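Local coordinates for protein putative L-alanine-DL-glutamate epimerase (Burkholderia xenovorans, PDB 3GO2) that probably acts as a magnesium-dependent racemase or epimerase of the mandelate racemase/muconate lactonizing enzyme family, at residues A[165-168]-A[173-176]. Numbering follows the deposited sequence.
Sequences NIFI and PLHA
H175 turns its ring toward I168 through a chi1 of 54°, with CG between the backbone N and the carbonyl carbon. I168 meets it with CB, and CG2 stands anti to the backbone N at the ring's NE2 side. These residues belong to a beta hairpin in the enolase-superfamily C-terminal barrel domain. Strand 161-168 runs antiparallel to the short strand 175-176. I168 and H175 form a hydrogen-bonded pair. I168 N donates to H175 O at 2.9 Å. The return bond, H175 N to I168 O, is longer at 3.2 Å. I168 CB lies over one face of the imidazole, a CH-pi contact of 3.8 Å to the ring centroid of H175. A weak hydrogen bond from H175 NE2 to D171 O probably helps fix the ring's rotation.

F167 and A176 form the next, non-hydrogen-bonded pair, and their side chains lie on the face opposite to those of I168 and H175. F167 CE1 touches A176 CB at 3.7 Å. L174 CD1 packs on the CB of F167 at 3.8 Å. Helix 128-132 packs on F167, and H202 brings its ring to the phenyl. N165, at the start of the segment, is a fumarate-binding residue of this protein, though no fumarate is bound to this chain here. The hairpin thus adjoins the ligand pocket, with R178 close beyond A176. Beside the F167 pair, A176 CA makes a CA-H...O contact of 3.5 Å with I166 O.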
ATOM      1  N   ASN A 165     -34.895  -4.151 -13.004  1.00 14.12           N
ATOM      2  CA  ASN A 165     -34.573  -3.573 -11.689  1.00 15.44           C
ATOM      3  C   ASN A 165     -35.144  -4.511 -10.608  1.00 15.99           C
ATOM      4  O   ASN A 165     -35.293  -5.718 -10.854  1.00 16.15           O
ATOM      5  CB  ASN A 165     -35.129  -2.167 -11.592  1.00 14.68           C
ATOM      6  CG  ASN A 165     -34.534  -1.219 -12.626  1.00 14.87           C
ATOM      7  OD1 ASN A 165     -33.609  -0.425 -12.319  1.00 19.58           O
ATOM      8  ND2 ASN A 165     -35.038  -1.284 -13.841  1.00 13.07           N
ATOM      9  N   ILE A 166     -35.425  -3.991  -9.424  1.00 16.22           N
ATOM     10  CA  ILE A 166     -35.873  -4.819  -8.297  1.00 15.75           C
ATOM     11  C   ILE A 166     -37.383  -4.653  -8.094  1.00 16.15           C
ATOM     12  O   ILE A 166     -37.872  -3.524  -7.903  1.00 15.37           O
ATOM     13  CB  ILE A 166     -35.162  -4.460  -6.974  1.00 15.98           C
ATOM     14  CG1 ILE A 166     -33.648  -4.316  -7.173  1.00 17.33           C
ATOM     15  CG2 ILE A 166     -35.483  -5.529  -5.875  1.00 16.76           C
ATOM     16  CD1 ILE A 166     -32.919  -3.745  -5.953  1.00 16.32           C
ATOM     17  N   PHE A 167     -38.090  -5.792  -8.101  1.00 16.30           N
ATOM     18  CA  PHE A 167     -39.537  -5.812  -7.980  1.00 17.42           C
ATOM     19  C   PHE A 167     -40.030  -6.803  -6.952  1.00 18.04           C
ATOM     20  O   PHE A 167     -39.528  -7.927  -6.861  1.00 18.42           O
ATOM     21  CB  PHE A 167     -40.197  -6.102  -9.333  1.00 17.91           C
ATOM     22  CG  PHE A 167     -40.052  -4.983 -10.279  1.00 16.87           C
ATOM     23  CD1 PHE A 167     -40.892  -3.883 -10.187  1.00 18.81           C
ATOM     24  CD2 PHE A 167     -39.016  -4.959 -11.199  1.00 19.34           C
ATOM     25  CE1 PHE A 167     -40.709  -2.820 -11.029  1.00 19.13           C
ATOM     26  CE2 PHE A 167     -38.854  -3.874 -12.034  1.00 18.41           C
ATOM     27  CZ  PHE A 167     -39.707  -2.825 -11.932  1.00 16.05           C
ATOM     28  N   ILE A 168     -41.038  -6.336  -6.208  1.00 18.48           N
ATOM     29  CA  ILE A 168     -41.720  -7.117  -5.193  1.00 19.01           C
ATOM     30  C   ILE A 168     -43.076  -7.572  -5.743  1.00 19.12           C
ATOM     31  O   ILE A 168     -43.966  -6.738  -6.026  1.00 18.86           O
ATOM     32  CB  ILE A 168     -41.968  -6.293  -3.927  1.00 19.21           C
ATOM     33  CG1 ILE A 168     -40.671  -5.624  -3.442  1.00 18.19           C
ATOM     34  CG2 ILE A 168     -42.657  -7.194  -2.834  1.00 19.41           C
ATOM     35  CD1 ILE A 168     -39.511  -6.579  -3.183  1.00 20.90           C
ATOM     36  N   PRO A 173     -50.032  -5.608  -4.802  1.00 28.84           N
ATOM     37  CA  PRO A 173     -49.831  -5.268  -6.201  1.00 27.85           C
ATOM     38  C   PRO A 173     -48.351  -5.139  -6.475  1.00 26.39           C
ATOM     39  O   PRO A 173     -47.626  -4.572  -5.660  1.00 25.78           O
ATOM     40  CB  PRO A 173     -50.495  -3.904  -6.339  1.00 28.23           C
ATOM     41  CG  PRO A 173     -51.509  -3.864  -5.237  1.00 28.94           C
ATOM     42  CD  PRO A 173     -50.864  -4.603  -4.114  1.00 29.47           C
ATOM     43  N   LEU A 174     -47.926  -5.651  -7.618  1.00 24.89           N
ATOM     44  CA  LEU A 174     -46.538  -5.539  -8.049  1.00 23.95           C
ATOM     45  C   LEU A 174     -46.007  -4.116  -7.938  1.00 23.24           C
ATOM     46  O   LEU A 174     -46.613  -3.161  -8.427  1.00 23.56           O
ATOM     47  CB  LEU A 174     -46.423  -6.021  -9.491  1.00 22.92           C
ATOM     48  CG  LEU A 174     -45.086  -5.898 -10.225  1.00 22.15           C
ATOM     49  CD1 LEU A 174     -43.988  -6.643  -9.464  1.00 20.29           C
ATOM     50  CD2 LEU A 174     -45.265  -6.472 -11.588  1.00 20.40           C
ATOM     51  N   HIS A 175     -44.836  -3.974  -7.327  1.00 22.24           N
ATOM     52  CA  HIS A 175     -44.273  -2.644  -7.120  1.00 21.38           C
ATOM     53  C   HIS A 175     -42.753  -2.713  -7.031  1.00 20.56           C
ATOM     54  O   HIS A 175     -42.186  -3.753  -6.712  1.00 19.71           O
ATOM     55  CB  HIS A 175     -44.838  -2.011  -5.847  1.00 21.41           C
ATOM     56  CG  HIS A 175     -44.675  -2.852  -4.620  1.00 23.07           C
ATOM     57  ND1 HIS A 175     -43.717  -2.601  -3.658  1.00 26.33           N
ATOM     58  CD2 HIS A 175     -45.375  -3.921  -4.179  1.00 22.57           C
ATOM     59  CE1 HIS A 175     -43.826  -3.497  -2.691  1.00 24.54           C
ATOM     60  NE2 HIS A 175     -44.815  -4.317  -2.992  1.00 28.07           N
ATOM     61  N   ALA A 176     -42.130  -1.596  -7.370  1.00 20.60           N
ATOM     62  CA  ALA A 176     -40.677  -1.503  -7.419  1.00 19.47           C
ATOM     63  C   ALA A 176     -40.155  -1.348  -6.021  1.00 18.58           C
ATOM     64  O   ALA A 176     -40.846  -0.854  -5.137  1.00 19.40           O
ATOM     65  CB  ALA A 176     -40.233  -0.335  -8.280  1.00 20.31           C
TER